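Local coordinates for Lmo0305 protein (Listeria monocytogenes, PDB 3PJ0) that belongs to the beta-eliminating lyase family of PLP-dependent, aminotransferase-like proteins, and carries its pyridoxal phosphate covalently on a lysine, at residues A[23-26]-A[27-31]; A[251-254]-A[255-259]. All coordinates share one frame; numbering follows the deposited sequence.

Interaction 1: A[23-26]-A[27-31]; sequences RNVG and VLTEA
Thr29 leans back over Gly26, its OG1 3.3 Å from Gly26 CA, where the glycine offers only backbone to pack against. The hydroxyl sits between its own backbone N and carbonyl carbon (chi1 64°), and its hydrogen-bonding partner is Asp37 of the second subunit. That torsion also sends the methyl the other way, to Val25: Thr29 CG2 is 4.1 Å from Val25 CG1, the two branched side chains crossing at a slant. This is the tighter side, for Val25 is buried, packed by Thr29 CG2 and by Leu247 of the second subunit. Residues from Val25 on wind the short helix 25-31, with Asn24 leading into it. The carbonyl O of Asn24 accepts Val27 N at 3.1 Å. One step on, Thr29 N reaches Val25 O at 3.1 Å, and Glu30 N bonds to Gly26 O at 3.0 Å. Val27 CG2 rests 3.7 Å from Asn24 OD1. The looser, watery side is Glu30's: the chain runs out extended, and a water donates to Glu30 OE1 at 3.0 Å and, weakly, to Gly26 O, while the other carboxylate oxygen has its partner outside the turn, in Tyr251.

Interaction 2: A[251-254]-A[255-259]; sequences YYFE and KRIGK
Ile257 lies against Phe253 one helical turn back, and this is the main apolar contact. Ile257 CB stands over the centre of the ring, 4.1 Å from its centroid and only 10° off the normal, a CH-pi contact. Ile257 CG1 continues across the same ring to 3.7 Å from Phe253 CZ, and Trp182 meets Phe253 edge-to-face. On another side of the helix the flat groups of Tyr252 and Arg256 run side by side, their planes 16° apart and offset, with Tyr252 CD1 over one face of the guanidinium and 3.4 Å from Arg256 NH1. Arg256 CG is anti to its carbonyl carbon (chi1 -58°) and the chain is extended from there to NE, which carries the guanidinium back alongside the ring. Lys255 lays its aliphatic part beside the same tyrosine, CD 3.8 Å from Tyr252 CD1. The backbone bonds continue the i to i+4 pattern of helix 243-256: Lys255 N to Tyr251 O at 3.0 Å, Arg256 N to Tyr252 O at 2.9 Å and Ile257 N to Phe253 O at 2.9 Å. Beyond them a water bridges Glu254 O and Gly258 N, donating to the first and accepting from the second. The charged ends find partners elsewhere in the chain: Arg256 NE makes a salt bridge to Asp338 while its NH1 bonds to Ile210 O, and Glu254 pairs with Lys56. Gripped in this way, the buried guanidinium is held in one rotation beside the tyrosine ring, and the pairing with Asp338 would probably stabilise it as a cation.

From the N terminus, interaction 1 comes first, winding the start of helix 25-31; interaction 2 comes more than two hundred residues later, near the end of helix 243-256. Both are local, each spanning about one helical turn, so they stand in series and neither nests in nor crosses the other. In space they meet. Glu30 OE2 lies 2.5 Å from Tyr251 OH and Val27 O lies 2.6 Å from Tyr252 OH, both probable hydrogen bonds, and Ala31 packs against the Tyr251 ring. The two tyrosines thus tie the short helix 25-31, which also touches the second subunit, to the longer helix.

Interaction 1: A[23-26]-A[27-31]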
ATOM      1  N   ARG A  23       1.596  -8.293 -17.557  1.00 12.73           N
ATOM      2  CA  ARG A  23       1.237  -8.038 -16.168  0.50 12.77           C
ATOM      3  C   ARG A  23      -0.278  -8.149 -16.129  1.00 12.13           C
ATOM      4  O   ARG A  23      -0.976  -7.168 -16.357  1.00 11.43           O
ATOM      5  CB  ARG A  23       1.688  -6.639 -15.699  0.50 12.91           C
ATOM      6  CG  ARG A  23       3.185  -6.444 -15.675  0.50 14.67           C
ATOM      7  CD  ARG A  23       3.598  -5.061 -15.093  0.50 14.95           C
ATOM      8  NE  ARG A  23       5.049  -4.997 -15.005  0.50 15.95           N
ATOM      9  CZ  ARG A  23       5.754  -5.440 -13.964  0.50 18.98           C
ATOM     10  NH1 ARG A  23       5.139  -5.946 -12.899  0.50 17.53           N
ATOM     11  NH2 ARG A  23       7.078  -5.364 -13.980  0.50 21.35           N
ATOM     12  N   ASN A  24      -0.769  -9.354 -15.904  1.00 11.69           N
ATOM     13  CA  ASN A  24      -2.211  -9.611 -15.881  1.00 11.24           C
ATOM     14  C   ASN A  24      -2.615 -10.350 -14.636  1.00 10.55           C
ATOM     15  O   ASN A  24      -1.763 -10.728 -13.832  1.00 10.73           O
ATOM     16  CB  ASN A  24      -2.650 -10.373 -17.159  1.00 11.92           C
ATOM     17  CG  ASN A  24      -1.929 -11.703 -17.356  1.00 11.45           C
ATOM     18  OD1 ASN A  24      -1.423 -12.294 -16.422  1.00 10.88           O
ATOM     19  ND2 ASN A  24      -1.897 -12.184 -18.605  1.00 12.62           N
ATOM     20  N   VAL A  25      -3.917 -10.565 -14.461  1.00 10.75           N
ATOM     21  CA  VAL A  25      -4.407 -11.232 -13.234  1.00 10.81           C
ATOM     22  C   VAL A  25      -3.861 -12.656 -13.031  1.00 10.89           C
ATOM     23  O   VAL A  25      -3.633 -13.092 -11.894  1.00 10.93           O
ATOM     24  CB  VAL A  25      -5.954 -11.171 -13.178  1.00  9.77           C
ATOM     25  CG1 VAL A  25      -6.517 -12.062 -12.112  1.00 11.90           C
ATOM     26  CG2 VAL A  25      -6.401  -9.703 -13.016  1.00 12.19           C
ATOM     27  N   GLY A  26      -3.602 -13.337 -14.142  1.00 11.72           N
ATOM     28  CA  GLY A  26      -2.955 -14.673 -14.154  1.00 12.58           C
ATOM     29  C   GLY A  26      -1.642 -14.743 -13.381  1.00 12.42           C
ATOM     30  O   GLY A  26      -1.262 -15.800 -12.886  1.00 13.01           O
ATOM     31  N   VAL A  27      -0.946 -13.613 -13.237  1.00 11.69           N
ATOM     32  CA  VAL A  27       0.293 -13.596 -12.469  1.00 11.31           C
ATOM     33  C   VAL A  27      -0.031 -13.935 -11.000  1.00 11.06           C
ATOM     34  O   VAL A  27       0.680 -14.701 -10.330  1.00 11.60           O
ATOM     35  CB  VAL A  27       0.975 -12.235 -12.564  1.00 10.69           C
ATOM     36  CG1 VAL A  27       2.202 -12.150 -11.605  1.00 11.35           C
ATOM     37  CG2 VAL A  27       1.377 -11.920 -14.046  1.00 10.97           C
ATOM     38  N   LEU A  28      -1.132 -13.380 -10.507  1.00 10.54           N
ATOM     39  CA  LEU A  28      -1.589 -13.632  -9.131  1.00 10.08           C
ATOM     40  C   LEU A  28      -2.191 -15.034  -8.977  1.00 10.54           C
ATOM     41  O   LEU A  28      -1.883 -15.759  -8.029  1.00  9.27           O
ATOM     42  CB  LEU A  28      -2.615 -12.559  -8.715  1.00  9.22           C
ATOM     43  CG  LEU A  28      -3.207 -12.658  -7.279  1.00  8.39           C
ATOM     44  CD1 LEU A  28      -2.113 -12.781  -6.203  1.00  6.66           C
ATOM     45  CD2 LEU A  28      -4.135 -11.509  -7.007  1.00 12.19           C
ATOM     46  N   THR A  29      -3.072 -15.420  -9.888  1.00 11.23           N
ATOM     47  CA  THR A  29      -3.719 -16.741  -9.772  1.00 12.02           C
ATOM     48  C   THR A  29      -2.652 -17.856  -9.818  1.00 12.28           C
ATOM     49  O   THR A  29      -2.737 -18.822  -9.048  1.00 11.85           O
ATOM     50  CB  THR A  29      -4.853 -16.954 -10.807  1.00 13.54           C
ATOM     51  OG1 THR A  29      -4.316 -16.936 -12.120  1.00 15.76           O
ATOM     52  CG2 THR A  29      -5.962 -15.887 -10.670  1.00 14.89           C
ATOM     53  N   GLU A  30      -1.620 -17.696 -10.647  1.00 12.13           N
ATOM     54  CA  GLU A  30      -0.525 -18.698 -10.675  1.00 12.19           C
ATOM     55  C   GLU A  30       0.147 -18.799  -9.299  1.00 11.93           C
ATOM     56  O   GLU A  30       0.413 -19.909  -8.792  1.00 10.94           O
ATOM     57  CB  GLU A  30       0.539 -18.432 -11.774  1.00 12.35           C
ATOM     58  CG  GLU A  30       1.733 -19.450 -11.693  1.00 13.17           C
ATOM     59  CD  GLU A  30       2.835 -19.234 -12.731  1.00 15.77           C
ATOM     60  OE1 GLU A  30       2.545 -18.650 -13.804  1.00 16.42           O
ATOM     61  OE2 GLU A  30       3.988 -19.673 -12.482  1.00 12.25           O
ATOM     62  N   ALA A  31       0.407 -17.647  -8.677  1.00 11.16           N
ATOM     63  CA  ALA A  31       1.046 -17.634  -7.369  1.00 10.95           C
ATOM     64  C   ALA A  31       0.195 -18.307  -6.292  1.00 11.32           C
ATOM     65  O   ALA A  31       0.747 -18.826  -5.320  1.00 11.71           O
ATOM     66  CB  ALA A  31       1.389 -16.177  -6.929  1.00  9.64           C
TER
HETATM   67  O   HOH W   1       0.462 -16.787 -14.837  1.00 41.42           O

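Interaction 2: A[251-254]-A[255-259]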
ATOM      1  N   TYR A 251       6.432 -16.354  -4.065  1.00  8.95           N
ATOM      2  CA  TYR A 251       6.308 -17.288  -5.197  1.00  8.89           C
ATOM      3  C   TYR A 251       7.299 -16.963  -6.307  1.00  8.79           C
ATOM      4  O   TYR A 251       8.050 -17.843  -6.745  1.00  8.27           O
ATOM      5  CB  TYR A 251       4.853 -17.295  -5.769  1.00  8.86           C
ATOM      6  CG  TYR A 251       4.702 -18.172  -6.968  1.00  8.69           C
ATOM      7  CD1 TYR A 251       4.562 -19.569  -6.826  1.00 10.94           C
ATOM      8  CD2 TYR A 251       4.685 -17.640  -8.259  1.00 10.00           C
ATOM      9  CE1 TYR A 251       4.423 -20.389  -7.921  1.00 10.21           C
ATOM     10  CE2 TYR A 251       4.560 -18.459  -9.346  1.00  8.59           C
ATOM     11  CZ  TYR A 251       4.432 -19.847  -9.169  1.00 10.12           C
ATOM     12  OH  TYR A 251       4.321 -20.687 -10.254  1.00 10.05           O
ATOM     13  N   TYR A 252       7.265 -15.717  -6.788  1.00  9.99           N
ATOM     14  CA  TYR A 252       8.128 -15.292  -7.904  1.00  9.82           C
ATOM     15  C   TYR A 252       9.584 -15.217  -7.482  1.00 10.52           C
ATOM     16  O   TYR A 252      10.491 -15.493  -8.308  1.00 10.36           O
ATOM     17  CB  TYR A 252       7.598 -14.000  -8.560  1.00 10.23           C
ATOM     18  CG  TYR A 252       6.329 -14.324  -9.294  1.00  8.41           C
ATOM     19  CD1 TYR A 252       6.382 -15.109 -10.435  1.00 12.17           C
ATOM     20  CD2 TYR A 252       5.079 -13.952  -8.817  1.00  8.70           C
ATOM     21  CE1 TYR A 252       5.264 -15.449 -11.107  1.00 11.49           C
ATOM     22  CE2 TYR A 252       3.911 -14.306  -9.501  1.00  8.62           C
ATOM     23  CZ  TYR A 252       4.019 -15.085 -10.632  1.00  9.22           C
ATOM     24  OH  TYR A 252       2.938 -15.511 -11.368  1.00 10.07           O
ATOM     25  N   PHE A 253       9.838 -14.916  -6.195  1.00  9.49           N
ATOM     26  CA  PHE A 253      11.237 -14.976  -5.718  1.00  9.07           C
ATOM     27  C   PHE A 253      11.787 -16.408  -5.894  1.00 10.81           C
ATOM     28  O   PHE A 253      12.873 -16.623  -6.449  1.00  9.76           O
ATOM     29  CB  PHE A 253      11.338 -14.541  -4.247  1.00  9.91           C
ATOM     30  CG  PHE A 253      12.718 -14.536  -3.723  1.00  9.15           C
ATOM     31  CD1 PHE A 253      13.529 -13.450  -3.906  1.00 10.20           C
ATOM     32  CD2 PHE A 253      13.223 -15.636  -3.059  1.00 12.70           C
ATOM     33  CE1 PHE A 253      14.880 -13.469  -3.444  1.00  9.59           C
ATOM     34  CE2 PHE A 253      14.562 -15.653  -2.573  1.00 13.34           C
ATOM     35  CZ  PHE A 253      15.367 -14.548  -2.773  1.00 10.96           C
ATOM     36  N   GLU A 254      11.023 -17.414  -5.461  1.00 11.72           N
ATOM     37  CA  GLU A 254      11.522 -18.785  -5.555  1.00 12.77           C
ATOM     38  C   GLU A 254      11.588 -19.256  -7.004  1.00 13.67           C
ATOM     39  O   GLU A 254      12.500 -19.998  -7.385  1.00 13.81           O
ATOM     40  CB  GLU A 254      10.702 -19.742  -4.677  1.00 13.15           C
ATOM     41  CG  GLU A 254      10.906 -19.548  -3.199  1.00 15.38           C
ATOM     42  CD  GLU A 254      12.329 -19.884  -2.752  1.00 20.21           C
ATOM     43  OE1 GLU A 254      12.909 -20.841  -3.290  1.00 23.41           O
ATOM     44  OE2 GLU A 254      12.852 -19.195  -1.862  1.00 19.22           O
ATOM     45  N   LYS A 255      10.647 -18.781  -7.821  1.00 13.50           N
ATOM     46  CA  LYS A 255      10.614 -19.139  -9.225  1.00 13.52           C
ATOM     47  C   LYS A 255      11.762 -18.557  -9.999  1.00 12.77           C
ATOM     48  O   LYS A 255      12.287 -19.230 -10.852  1.00 13.05           O
ATOM     49  CB  LYS A 255       9.325 -18.642  -9.873  1.00 14.17           C
ATOM     50  CG  LYS A 255       9.202 -18.903 -11.385  1.00 15.72           C
ATOM     51  CD  LYS A 255       7.876 -18.276 -11.865  1.00 17.07           C
ATOM     52  CE  LYS A 255       7.717 -18.298 -13.348  1.00 20.27           C
ATOM     53  NZ  LYS A 255       7.461 -19.680 -13.909  1.00 24.42           N
ATOM     54  N   ARG A 256      12.182 -17.323  -9.694  1.00 11.25           N
ATOM     55  CA  ARG A 256      13.169 -16.648 -10.539  1.00 11.13           C
ATOM     56  C   ARG A 256      14.532 -16.300  -9.949  1.00 11.64           C
ATOM     57  O   ARG A 256      15.434 -15.973 -10.711  1.00 11.34           O
ATOM     58  CB  ARG A 256      12.550 -15.397 -11.146  1.00 10.77           C
ATOM     59  CG  ARG A 256      11.291 -15.672 -11.976  1.00 11.53           C
ATOM     60  CD  ARG A 256      10.882 -14.477 -12.818  1.00 13.24           C
ATOM     61  NE  ARG A 256       9.745 -14.771 -13.693  1.00 14.49           N
ATOM     62  CZ  ARG A 256       8.524 -14.241 -13.613  1.00 13.14           C
ATOM     63  NH1 ARG A 256       8.212 -13.316 -12.706  1.00 12.18           N
ATOM     64  NH2 ARG A 256       7.614 -14.605 -14.517  1.00 12.73           N
ATOM     65  N   ILE A 257      14.697 -16.368  -8.627  1.00 11.89           N
ATOM     66  CA  ILE A 257      15.988 -16.020  -8.024  1.00 11.68           C
ATOM     67  C   ILE A 257      17.141 -16.859  -8.632  1.00 11.29           C
ATOM     68  O   ILE A 257      18.247 -16.334  -8.886  1.00 12.24           O
ATOM     69  CB  ILE A 257      15.956 -16.103  -6.476  1.00 12.17           C
ATOM     70  CG1 ILE A 257      17.216 -15.441  -5.855  1.00 12.20           C
ATOM     71  CG2 ILE A 257      15.861 -17.578  -5.990  1.00 10.30           C
ATOM     72  CD1 ILE A 257      17.471 -13.987  -6.293  1.00 10.90           C
ATOM     73  N   GLY A 258      16.893 -18.131  -8.944  1.00 10.51           N
ATOM     74  CA  GLY A 258      17.924 -18.968  -9.526  1.00 11.04           C
ATOM     75  C   GLY A 258      18.279 -18.653 -10.978  1.00 11.11           C
ATOM     76  O   GLY A 258      19.202 -19.276 -11.544  1.00 11.74           O
ATOM     77  N   LYS A 259      17.546 -17.725 -11.596  1.00 10.35           N
ATOM     78  CA  LYS A 259      17.783 -17.315 -12.982  1.00 11.33           C
ATOM     79  C   LYS A 259      18.618 -16.039 -13.153  1.00 11.50           C
ATOM     80  O   LYS A 259      18.826 -15.595 -14.289  1.00 11.69           O
ATOM     81  CB  LYS A 259      16.454 -17.100 -13.703  0.60 11.91           C
ATOM     82  CG  LYS A 259      15.561 -18.330 -13.767  0.60 12.17           C
ATOM     83  CD  LYS A 259      14.405 -18.096 -14.727  0.60 13.39           C
ATOM     84  CE  LYS A 259      13.398 -19.239 -14.742  0.60 15.16           C
ATOM     85  NZ  LYS A 259      12.171 -18.897 -15.534  0.60 14.63           N
TER
HETATM   86  O   HOH W   2      14.738 -20.071  -9.083  1.00 10.28           O